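Protein MJ1225 (Methanocaldococcus jannaschii, PDB 3KH5) binds AMP and ADP through its CBS repeats and is probably an archaeal homologue of the energy-sensing gamma subunit of AMP-activated protein kinase. Local coordinates at residues A[46-51]-A[117-122]; A[93-98]-A[111-116]; A[105-110]-A[134-139]. All coordinates share one frame; numbering follows the deposited sequence.

Interaction 1 (A[46-51]-A[117-122]). With ADP (adenosine-5'-diphosphate), chain D.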
loop_
_atom_site.group_PDB
_atom_site.type_symbol
_atom_site.label_atom_id
_atom_site.label_comp_id
_atom_site.label_asym_id
_atom_site.label_seq_id
_atom_site.Cartn_x
_atom_site.Cartn_y
_atom_site.Cartn_z
ATOM N N ASN A 46 2.958 24.672 -2.870
ATOM C CA ASN A 46 2.668 23.511 -2.014
ATOM C C ASN A 46 1.270 22.912 -2.205
ATOM O O ASN A 46 0.777 22.189 -1.336
ATOM C CB ASN A 46 2.921 23.837 -0.527
ATOM C CG ASN A 46 3.583 22.684 0.214
ATOM O OD1 ASN A 46 4.421 21.970 -0.342
ATOM N ND2 ASN A 46 3.225 22.507 1.484
ATOM N N LYS A 47 0.636 23.204 -3.337
ATOM C CA LYS A 47 -0.676 22.637 -3.628
ATOM C C LYS A 47 -0.558 21.174 -4.031
ATOM O O LYS A 47 0.329 20.807 -4.804
ATOM C CB LYS A 47 -1.386 23.428 -4.726
ATOM C CG LYS A 47 -1.901 24.780 -4.265
ATOM C CD LYS A 47 -2.430 25.613 -5.421
ATOM C CE LYS A 47 -2.748 27.029 -4.956
ATOM N NZ LYS A 47 -3.220 27.902 -6.067
ATOM N N VAL A 48 -1.459 20.351 -3.498
ATOM C CA VAL A 48 -1.524 18.932 -3.843
ATOM C C VAL A 48 -2.050 18.777 -5.264
ATOM O O VAL A 48 -3.185 19.161 -5.562
ATOM C CB VAL A 48 -2.420 18.133 -2.861
ATOM C CG1 VAL A 48 -2.526 16.667 -3.287
ATOM C CG2 VAL A 48 -1.880 18.232 -1.443
ATOM N N VAL A 49 -1.214 18.231 -6.140
ATOM C CA VAL A 49 -1.598 18.022 -7.532
ATOM C C VAL A 49 -1.604 16.542 -7.904
ATOM O O VAL A 49 -1.989 16.183 -9.017
ATOM C CB VAL A 49 -0.705 18.826 -8.527
ATOM C CG1 VAL A 49 -0.817 20.330 -8.276
ATOM C CG2 VAL A 49 0.753 18.359 -8.469
ATOM N N GLY A 50 -1.185 15.684 -6.982
ATOM C CA GLY A 50 -1.145 14.248 -7.257
ATOM C C GLY A 50 -0.737 13.442 -6.044
ATOM O O GLY A 50 -0.481 14.003 -4.977
ATOM N N ILE A 51 -0.692 12.123 -6.208
ATOM C CA ILE A 51 -0.221 11.206 -5.173
ATOM C C ILE A 51 0.344 9.957 -5.856
ATOM O O ILE A 51 -0.156 9.536 -6.903
ATOM C CB ILE A 51 -1.345 10.862 -4.150
ATOM C CG1 ILE A 51 -0.781 10.124 -2.926
ATOM C CG2 ILE A 51 -2.498 10.092 -4.815
ATOM C CD1 ILE A 51 -1.662 10.217 -1.683
ATOM N N GLY A 117 -5.210 6.437 3.043
ATOM C CA GLY A 117 -4.514 7.640 3.509
ATOM C C GLY A 117 -4.943 8.815 2.658
ATOM O O GLY A 117 -5.182 8.660 1.457
ATOM N N ALA A 118 -5.052 9.988 3.273
ATOM C CA ALA A 118 -5.522 11.183 2.570
ATOM C C ALA A 118 -4.775 12.438 3.007
ATOM O O ALA A 118 -4.671 12.702 4.209
ATOM C CB ALA A 118 -7.028 11.363 2.775
ATOM N N PRO A 119 -4.255 13.217 2.038
ATOM C CA PRO A 119 -3.675 14.515 2.361
ATOM C C PRO A 119 -4.714 15.419 3.022
ATOM O O PRO A 119 -5.890 15.396 2.646
ATOM C CB PRO A 119 -3.284 15.074 0.987
ATOM C CG PRO A 119 -3.100 13.874 0.130
ATOM C CD PRO A 119 -4.165 12.928 0.593
ATOM N N ILE A 120 -4.289 16.175 4.027
ATOM C CA ILE A 120 -5.146 17.186 4.629
ATOM C C ILE A 120 -4.711 18.518 4.045
ATOM O O ILE A 120 -3.526 18.864 4.090
ATOM C CB ILE A 120 -5.047 17.189 6.167
ATOM C CG1 ILE A 120 -5.596 15.872 6.729
ATOM C CG2 ILE A 120 -5.828 18.362 6.762
ATOM C CD1 ILE A 120 -4.929 15.433 8.023
ATOM N N VAL A 121 -5.662 19.246 3.468
ATOM C CA VAL A 121 -5.355 20.494 2.773
ATOM C C VAL A 121 -6.128 21.678 3.339
ATOM O O VAL A 121 -7.169 21.510 3.982
ATOM C CB VAL A 121 -5.622 20.404 1.237
ATOM C CG1 VAL A 121 -4.834 19.261 0.608
ATOM C CG2 VAL A 121 -7.119 20.267 0.933
ATOM N N ASN A 122 -5.612 22.881 3.097
ATOM C CA ASN A 122 -6.351 24.082 3.454
ATOM C C ASN A 122 -7.272 24.504 2.316
ATOM O O ASN A 122 -7.489 23.738 1.371
ATOM C CB ASN A 122 -5.410 25.214 3.904
ATOM C CG ASN A 122 -4.476 25.695 2.806
ATOM O OD1 ASN A 122 -4.681 25.428 1.620
ATOM N ND2 ASN A 122 -3.439 26.424 3.202
HETATM P PB ADP D . -4.470 2.666 -0.361
HETATM O O1B ADP D . -5.584 1.675 -0.385
HETATM O O2B ADP D . -3.292 2.214 0.668
HETATM O O3B ADP D . -4.914 4.149 0.110
HETATM P PA ADP D . -2.707 1.859 -2.167
HETATM O O1A ADP D . -2.987 0.600 -2.892
HETATM O O2A ADP D . -1.207 2.472 -2.345
HETATM O O3A ADP D . -3.818 2.920 -1.781
HETATM O "O5'" ADP D . -2.922 2.609 -3.621
HETATM C "C5'" ADP D . -3.916 2.227 -4.622
HETATM C "C4'" ADP D . -4.185 3.368 -5.652
HETATM O "O4'" ADP D . -4.951 4.412 -4.969
HETATM C "C3'" ADP D . -2.926 4.046 -6.234
HETATM O "O3'" ADP D . -3.145 4.311 -7.626
HETATM C "C2'" ADP D . -2.826 5.347 -5.432
HETATM O "O2'" ADP D . -2.180 6.396 -6.172
HETATM C "C1'" ADP D . -4.296 5.682 -5.206
HETATM N N9 ADP D . -4.472 6.550 -4.004
HETATM C C8 ADP D . -3.990 6.384 -2.766
HETATM N N7 ADP D . -4.396 7.400 -1.994
HETATM C C5 ADP D . -5.137 8.208 -2.747
HETATM C C6 ADP D . -5.820 9.396 -2.521
HETATM N N6 ADP D . -5.814 9.970 -1.321
HETATM N N1 ADP D . -6.489 9.958 -3.543
HETATM C C2 ADP D . -6.510 9.404 -4.750
HETATM N N3 ADP D . -5.870 8.272 -4.996
HETATM C C4 ADP D . -5.183 7.663 -4.018
#
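Val48 holds CG1 anti to its backbone N (chi1 177°), which leaves CG2 beside that N and directed at the strand 117-121; Val121 meets it with its own CG1, set anti to the carbonyl carbon. The two valine methyls, Val48 CG2 and Val121 CG1, come within 3.7 Å, their side chains crossing at about a right angle. The same Val48 CG2 also leans on Pro119 CB at 4.2 Å. In Ile51, CG1 is likewise anti to the backbone N (chi1 -169°), and the extended chain carries CD1 to within 4.3 Å of Pro119 CG. Ile51 CG2 and CD1 both sit over one face of the adenine of ADP, with CG2 3.7 Å from adenine C4. Gly117 O takes a hydrogen bond of 3.1 Å from adenine N6 beyond the ring's edge, so both strands grip the base. With an alanine at Ile51, the adenine would probably lose its apolar cover on this face, and a gap would open beside Pro119. The strands run nearly antiparallel (171°) but 9.5 Å apart, too far for backbone pairing, so the contact is sheet face against sheet face, between the first and second CBS repeats. Strand 48-53 pairs instead with 37-41, where Val49 and Gly50 form a classic beta bulge opposite Val40, while Leu127 of strand 127-132 touches both Val48 and Pro119.

Interaction 2 (A[93-98]-A[111-116]). With ADP (adenosine-5'-diphosphate), chain D.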
loop_
_atom_site.group_PDB
_atom_site.type_symbol
_atom_site.label_atom_id
_atom_site.label_comp_id
_atom_site.label_asym_id
_atom_site.label_seq_id
_atom_site.Cartn_x
_atom_site.Cartn_y
_atom_site.Cartn_z
ATOM N N ASN A 93 -6.501 14.107 -9.372
ATOM C CA ASN A 93 -7.836 14.041 -8.739
ATOM C C ASN A 93 -7.740 13.349 -7.373
ATOM O O ASN A 93 -8.435 12.363 -7.106
ATOM C CB ASN A 93 -8.836 13.288 -9.649
ATOM C CG ASN A 93 -10.294 13.597 -9.306
ATOM O OD1 ASN A 93 -10.593 14.468 -8.484
ATOM N ND2 ASN A 93 -11.216 12.886 -9.951
ATOM N N VAL A 94 -6.860 13.865 -6.522
ATOM C CA VAL A 94 -6.549 13.243 -5.239
ATOM C C VAL A 94 -7.745 13.340 -4.295
ATOM O O VAL A 94 -8.444 14.352 -4.268
ATOM C CB VAL A 94 -5.284 13.896 -4.608
ATOM C CG1 VAL A 94 -4.901 13.232 -3.287
ATOM C CG2 VAL A 94 -4.118 13.845 -5.583
ATOM N N ILE A 95 -7.995 12.278 -3.540
ATOM C CA ILE A 95 -8.952 12.346 -2.449
ATOM C C ILE A 95 -8.266 12.985 -1.242
ATOM O O ILE A 95 -7.338 12.405 -0.663
ATOM C CB ILE A 95 -9.505 10.954 -2.090
ATOM C CG1 ILE A 95 -10.350 10.415 -3.248
ATOM C CG2 ILE A 95 -10.337 11.018 -0.807
ATOM C CD1 ILE A 95 -10.727 8.959 -3.109
ATOM N N THR A 96 -8.719 14.184 -0.873
ATOM C CA THR A 96 -8.171 14.909 0.278
ATOM C C THR A 96 -9.228 15.221 1.349
ATOM O O THR A 96 -10.433 15.076 1.109
ATOM C CB THR A 96 -7.469 16.243 -0.134
ATOM O OG1 THR A 96 -8.450 17.210 -0.535
ATOM C CG2 THR A 96 -6.458 16.036 -1.262
ATOM N N LEU A 97 -8.758 15.652 2.523
ATOM C CA LEU A 97 -9.617 16.218 3.577
ATOM C C LEU A 97 -9.256 17.681 3.881
ATOM O O LEU A 97 -8.086 18.071 3.819
ATOM C CB LEU A 97 -9.554 15.374 4.858
ATOM C CG LEU A 97 -9.909 13.881 4.798
ATOM C CD1 LEU A 97 -9.354 13.151 6.001
ATOM C CD2 LEU A 97 -11.412 13.622 4.651
ATOM N N LYS A 98 -10.279 18.480 4.196
ATOM C CA LYS A 98 -10.114 19.888 4.582
ATOM C C LYS A 98 -9.536 19.962 5.989
ATOM O O LYS A 98 -9.759 19.050 6.788
ATOM C CB LYS A 98 -11.462 20.621 4.523
ATOM C CG LYS A 98 -12.063 20.743 3.123
ATOM C CD LYS A 98 -11.249 21.696 2.255
ATOM C CE LYS A 98 -11.510 21.468 0.775
ATOM N NZ LYS A 98 -10.478 22.166 -0.073
ATOM N N LEU A 111 -13.567 4.220 4.360
ATOM C CA LEU A 111 -14.485 3.094 4.203
ATOM C C LEU A 111 -15.233 3.050 2.866
ATOM O O LEU A 111 -15.548 1.965 2.373
ATOM C CB LEU A 111 -15.497 3.077 5.356
ATOM C CG LEU A 111 -15.252 2.260 6.631
ATOM C CD1 LEU A 111 -13.807 2.315 7.121
ATOM C CD2 LEU A 111 -16.212 2.722 7.721
ATOM N N THR A 112 -15.531 4.208 2.281
ATOM C CA THR A 112 -16.373 4.230 1.076
ATOM C C THR A 112 -15.629 4.606 -0.197
ATOM O O THR A 112 -16.106 4.337 -1.304
ATOM C CB THR A 112 -17.592 5.167 1.224
ATOM O OG1 THR A 112 -17.148 6.521 1.351
ATOM C CG2 THR A 112 -18.428 4.790 2.434
ATOM N N LYS A 113 -14.465 5.231 -0.040
ATOM C CA LYS A 113 -13.682 5.669 -1.193
ATOM C C LYS A 113 -12.419 4.836 -1.447
ATOM O O LYS A 113 -11.564 5.250 -2.226
ATOM C CB LYS A 113 -13.320 7.161 -1.087
ATOM C CG LYS A 113 -14.493 8.112 -0.809
ATOM C CD LYS A 113 -15.544 8.107 -1.915
ATOM C CE LYS A 113 -16.796 8.837 -1.451
ATOM N NZ LYS A 113 -17.881 8.836 -2.472
ATOM N N ASN A 114 -12.297 3.680 -0.794
ATOM C CA ASN A 114 -11.194 2.743 -1.054
ATOM C C ASN A 114 -9.803 3.398 -1.083
ATOM O O ASN A 114 -8.999 3.177 -2.000
ATOM C CB ASN A 114 -11.462 1.966 -2.350
ATOM C CG ASN A 114 -10.711 0.651 -2.412
ATOM O OD1 ASN A 114 -10.492 -0.006 -1.393
ATOM N ND2 ASN A 114 -10.319 0.252 -3.620
ATOM N N VAL A 115 -9.549 4.234 -0.083
ATOM C CA VAL A 115 -8.240 4.837 0.131
ATOM C C VAL A 115 -7.848 4.545 1.577
ATOM O O VAL A 115 -8.716 4.383 2.443
ATOM C CB VAL A 115 -8.240 6.359 -0.154
ATOM C CG1 VAL A 115 -8.144 6.628 -1.649
ATOM C CG2 VAL A 115 -9.466 7.040 0.457
ATOM N N GLY A 116 -6.548 4.440 1.832
ATOM C CA GLY A 116 -6.047 4.166 3.174
ATOM C C GLY A 116 -5.363 5.361 3.810
ATOM O O GLY A 116 -4.978 5.307 4.976
HETATM P PB ADP D . -4.470 2.666 -0.361
HETATM O O1B ADP D . -5.584 1.675 -0.385
HETATM O O2B ADP D . -3.292 2.214 0.668
HETATM O O3B ADP D . -4.914 4.149 0.110
HETATM P PA ADP D . -2.707 1.859 -2.167
HETATM O O1A ADP D . -2.987 0.600 -2.892
HETATM O O2A ADP D . -1.207 2.472 -2.345
HETATM O O3A ADP D . -3.818 2.920 -1.781
HETATM O "O5'" ADP D . -2.922 2.609 -3.621
HETATM C "C5'" ADP D . -3.916 2.227 -4.622
HETATM C "C4'" ADP D . -4.185 3.368 -5.652
HETATM O "O4'" ADP D . -4.951 4.412 -4.969
HETATM C "C3'" ADP D . -2.926 4.046 -6.234
HETATM O "O3'" ADP D . -3.145 4.311 -7.626
HETATM C "C2'" ADP D . -2.826 5.347 -5.432
HETATM O "O2'" ADP D . -2.180 6.396 -6.172
HETATM C "C1'" ADP D . -4.296 5.682 -5.206
HETATM N N9 ADP D . -4.472 6.550 -4.004
HETATM C C8 ADP D . -3.990 6.384 -2.766
HETATM N N7 ADP D . -4.396 7.400 -1.994
HETATM C C5 ADP D . -5.137 8.208 -2.747
HETATM C C6 ADP D . -5.820 9.396 -2.521
HETATM N N6 ADP D . -5.814 9.970 -1.321
HETATM N N1 ADP D . -6.489 9.958 -3.543
HETATM C C2 ADP D . -6.510 9.404 -4.750
HETATM N N3 ADP D . -5.870 8.272 -4.996
HETATM C C4 ADP D . -5.183 7.663 -4.018
#
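Ile95 pushes its CD1 between two residues of 111-116, reaching Lys113 CB at 3.7 Å and Val115 CG1 at 3.8 Å. The tight side is the one nearest the nucleotide. Val115 CG1 lies over the adenine of ADP, 3.6 Å from its C5, while Ile95 addresses the edge of the base through its backbone: Ile95 N donates to adenine N1 over 2.8 Å, and adenine N6 donates to Ile95 O over 2.9 Å in an almost straight bond (173°). One residue thus reads both the acceptor and the donor that distinguish adenine, and the methyl Val94 CG1 packs close to the same N1. The residues belong to a beta-alpha-beta unit (strand 97-98, helix 103-112, strand 117-121) of the second CBS repeat: Ile95 just before its first strand and Val115 in the loop from the helix to the second strand meet at the base. Toward solvent the fit is looser. Lys113 contributes little beyond its CB: the two side chains cross at about a right angle, and the bend at chi2 (-62°) carries the Lys113 ammonium group away from Ile95. Ile95 is itself only partly covered here, although Thr109 of the helix packs against it from within the unit.

Interaction 3 (A[105-110]-A[134-139]). With ADP (adenosine-5'-diphosphate), chain B.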
loop_
_atom_site.group_PDB
_atom_site.type_symbol
_atom_site.label_atom_id
_atom_site.label_comp_id
_atom_site.label_asym_id
_atom_site.label_seq_id
_atom_site.Cartn_x
_atom_site.Cartn_y
_atom_site.Cartn_z
ATOM N N GLU A 105 -15.677 11.981 9.284
ATOM C CA GLU A 105 -15.487 12.177 7.864
ATOM C C GLU A 105 -14.328 11.323 7.340
ATOM O O GLU A 105 -14.473 10.654 6.317
ATOM C CB GLU A 105 -15.262 13.649 7.546
ATOM C CG GLU A 105 -15.477 13.976 6.081
ATOM C CD GLU A 105 -14.960 15.344 5.704
ATOM O OE1 GLU A 105 -14.533 16.095 6.603
ATOM O OE2 GLU A 105 -14.981 15.676 4.502
ATOM N N ALA A 106 -13.193 11.343 8.041
ATOM C CA ALA A 106 -12.020 10.561 7.637
ATOM C C ALA A 106 -12.367 9.082 7.522
ATOM O O ALA A 106 -12.028 8.433 6.529
ATOM C CB ALA A 106 -10.872 10.766 8.614
ATOM N N ILE A 107 -13.061 8.571 8.535
ATOM C CA ILE A 107 -13.494 7.177 8.563
ATOM C C ILE A 107 -14.417 6.836 7.391
ATOM O O ILE A 107 -14.205 5.828 6.712
ATOM C CB ILE A 107 -14.122 6.801 9.930
ATOM C CG1 ILE A 107 -13.023 6.721 11.000
ATOM C CG2 ILE A 107 -14.861 5.467 9.845
ATOM C CD1 ILE A 107 -13.530 6.728 12.438
ATOM N N GLU A 108 -15.421 7.675 7.142
ATOM C CA GLU A 108 -16.322 7.445 6.014
ATOM C C GLU A 108 -15.572 7.477 4.679
ATOM O O GLU A 108 -15.896 6.721 3.761
ATOM C CB GLU A 108 -17.468 8.457 6.009
ATOM C CG GLU A 108 -18.596 8.104 5.045
ATOM C CD GLU A 108 -19.705 9.140 5.019
ATOM O OE1 GLU A 108 -20.887 8.738 4.979
ATOM O OE2 GLU A 108 -19.403 10.354 5.041
ATOM N N THR A 109 -14.577 8.357 4.583
ATOM C CA THR A 109 -13.746 8.474 3.388
ATOM C C THR A 109 -12.963 7.183 3.158
ATOM O O THR A 109 -12.984 6.632 2.058
ATOM C CB THR A 109 -12.788 9.684 3.487
ATOM O OG1 THR A 109 -13.553 10.894 3.524
ATOM C CG2 THR A 109 -11.838 9.741 2.296
ATOM N N PHE A 110 -12.294 6.698 4.204
ATOM C CA PHE A 110 -11.508 5.469 4.113
ATOM C C PHE A 110 -12.379 4.268 3.759
ATOM O O PHE A 110 -11.985 3.413 2.962
ATOM C CB PHE A 110 -10.776 5.185 5.430
ATOM C CG PHE A 110 -9.713 6.192 5.780
ATOM C CD1 PHE A 110 -9.004 6.864 4.787
ATOM C CD2 PHE A 110 -9.398 6.445 7.113
ATOM C CE1 PHE A 110 -8.018 7.786 5.119
ATOM C CE2 PHE A 110 -8.408 7.360 7.455
ATOM C CZ PHE A 110 -7.719 8.032 6.457
ATOM N N ARG A 134 -4.180 3.759 9.934
ATOM C CA ARG A 134 -3.374 3.423 11.116
ATOM C C ARG A 134 -3.411 4.543 12.161
ATOM O O ARG A 134 -3.549 4.271 13.354
ATOM C CB ARG A 134 -1.918 3.112 10.715
ATOM C CG ARG A 134 -1.072 2.430 11.809
ATOM C CD ARG A 134 0.104 1.603 11.249
ATOM N NE ARG A 134 -0.293 0.776 10.107
ATOM C CZ ARG A 134 0.359 0.700 8.946
ATOM N NH1 ARG A 134 1.495 1.374 8.760
ATOM N NH2 ARG A 134 -0.116 -0.077 7.974
ATOM N N ASP A 135 -3.282 5.790 11.701
ATOM C CA ASP A 135 -3.322 6.967 12.579
ATOM C C ASP A 135 -4.613 6.983 13.394
ATOM O O ASP A 135 -4.605 7.293 14.589
ATOM C CB ASP A 135 -3.262 8.265 11.764
ATOM C CG ASP A 135 -1.897 8.532 11.149
ATOM O OD1 ASP A 135 -0.873 8.027 11.659
ATOM O OD2 ASP A 135 -1.852 9.282 10.147
ATOM N N VAL A 136 -5.719 6.655 12.726
ATOM C CA VAL A 136 -7.047 6.643 13.341
ATOM C C VAL A 136 -7.221 5.465 14.303
ATOM O O VAL A 136 -7.709 5.644 15.423
ATOM C CB VAL A 136 -8.178 6.645 12.275
ATOM C CG1 VAL A 136 -9.553 6.592 12.931
ATOM C CG2 VAL A 136 -8.076 7.879 11.388
ATOM N N ILE A 137 -6.827 4.271 13.870
ATOM C CA ILE A 137 -6.913 3.094 14.727
ATOM C C ILE A 137 -6.076 3.295 15.992
ATOM O O ILE A 137 -6.509 2.938 17.094
ATOM C CB ILE A 137 -6.461 1.815 13.985
ATOM C CG1 ILE A 137 -7.443 1.481 12.853
ATOM C CG2 ILE A 137 -6.356 0.634 14.959
ATOM C CD1 ILE A 137 -6.987 0.359 11.939
ATOM N N ARG A 138 -4.883 3.868 15.820
ATOM C CA ARG A 138 -3.988 4.189 16.933
ATOM C C ARG A 138 -4.663 5.153 17.906
ATOM O O ARG A 138 -4.568 4.978 19.122
ATOM C CB ARG A 138 -2.662 4.774 16.420
ATOM C CG ARG A 138 -1.575 4.928 17.485
ATOM C CD ARG A 138 -0.246 5.402 16.894
ATOM N NE ARG A 138 0.479 4.330 16.208
ATOM C CZ ARG A 138 0.676 4.263 14.893
ATOM N NH1 ARG A 138 0.212 5.215 14.091
ATOM N NH2 ARG A 138 1.347 3.241 14.377
ATOM N N ALA A 139 -5.351 6.157 17.365
ATOM C CA ALA A 139 -6.042 7.141 18.191
ATOM C C ALA A 139 -7.246 6.557 18.929
ATOM O O ALA A 139 -7.563 6.998 20.033
ATOM C CB ALA A 139 -6.462 8.343 17.349
HETATM P PB ADP B . 1.201 4.035 3.739
HETATM O O1B ADP B . 2.630 4.400 3.874
HETATM O O2B ADP B . 1.004 2.429 3.602
HETATM O O3B ADP B . 0.527 4.623 2.412
HETATM P PA ADP B . 0.303 3.611 6.325
HETATM O O1A ADP B . 1.420 2.629 6.500
HETATM O O2A ADP B . -0.381 4.314 7.642
HETATM O O3A ADP B . 0.292 4.531 4.970
HETATM O "O5'" ADP B . 1.413 4.783 6.672
HETATM C "C5'" ADP B . 2.663 4.593 7.409
HETATM C "C4'" ADP B . 2.811 5.579 8.608
HETATM O "O4'" ADP B . 3.655 6.742 8.327
HETATM C "C3'" ADP B . 1.422 6.104 8.981
HETATM O "O3'" ADP B . 1.223 6.017 10.407
HETATM C "C2'" ADP B . 1.383 7.555 8.508
HETATM O "O2'" ADP B . 0.945 8.350 9.612
HETATM C "C1'" ADP B . 2.827 7.935 8.133
HETATM N N9 ADP B . 3.062 8.430 6.716
HETATM C C8 ADP B . 2.621 7.863 5.588
HETATM N N7 ADP B . 3.037 8.571 4.535
HETATM C C5 ADP B . 3.755 9.596 4.986
HETATM C C6 ADP B . 4.432 10.652 4.375
HETATM N N6 ADP B . 4.438 10.780 3.049
HETATM N N1 ADP B . 5.080 11.547 5.146
HETATM C C2 ADP B . 5.077 11.434 6.470
HETATM N N3 ADP B . 4.442 10.438 7.079
HETATM C C4 ADP B . 3.771 9.508 6.372
#
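Helices 103-112 and 133-140 approach each other most closely, within these segments, at Ile107 and Val136, whose CA atoms lie 8.0 Å apart. Val136 is central to the contact: with CG1 anti to the backbone N (chi1 178°), its two methyls part toward different partners. CG1 rests 4.0 Å from Ile107 CG1 and equally near its CD1, whereas CG2 meets the edge of the Phe110 ring, in its plane, 4.0 Å from CE2. One face of that ring has Ala106 O above it, offset toward the rim. All three residues are buried, and the contact is wholly apolar. Beyond this apolar patch, Arg134 and Asp135 of the same helix turn to ADP. Asp135 OD1 accepts a hydrogen bond of 3.2 Å from the ribose O3', and its other oxygen, OD2, is bonded to Thr132 N, which steadies the carboxylate. Arg134 NH1 reaches the alpha-phosphate O1A in a weak, strongly bent bond (115°), while Arg134 NE forms a salt bridge with Glu272. A helix that packs on its neighbour while an aspartate near its start binds the ribose is characteristic of nucleotide-binding CBS motifs.

In the fold
From the N terminus, the chain first passes 46-51 in the first CBS repeat, then enters the second repeat at 93-98, runs through helix 103-112 and strand 117-121, and ends this region in helix 133-140. Interaction 2 closes a short loop around the helix and is nested inside the longer loop closed by interaction 1. Interaction 3 starts within both loops and ends beyond them, so it crosses each. Strands 97-98 and 117-121 are neighbours in one sheet, joining interactions 1 and 2 around the same ADP, while the ring of Phe110 packs against Val115 and Gly117, linking interaction 3, beside a second ADP, to the others.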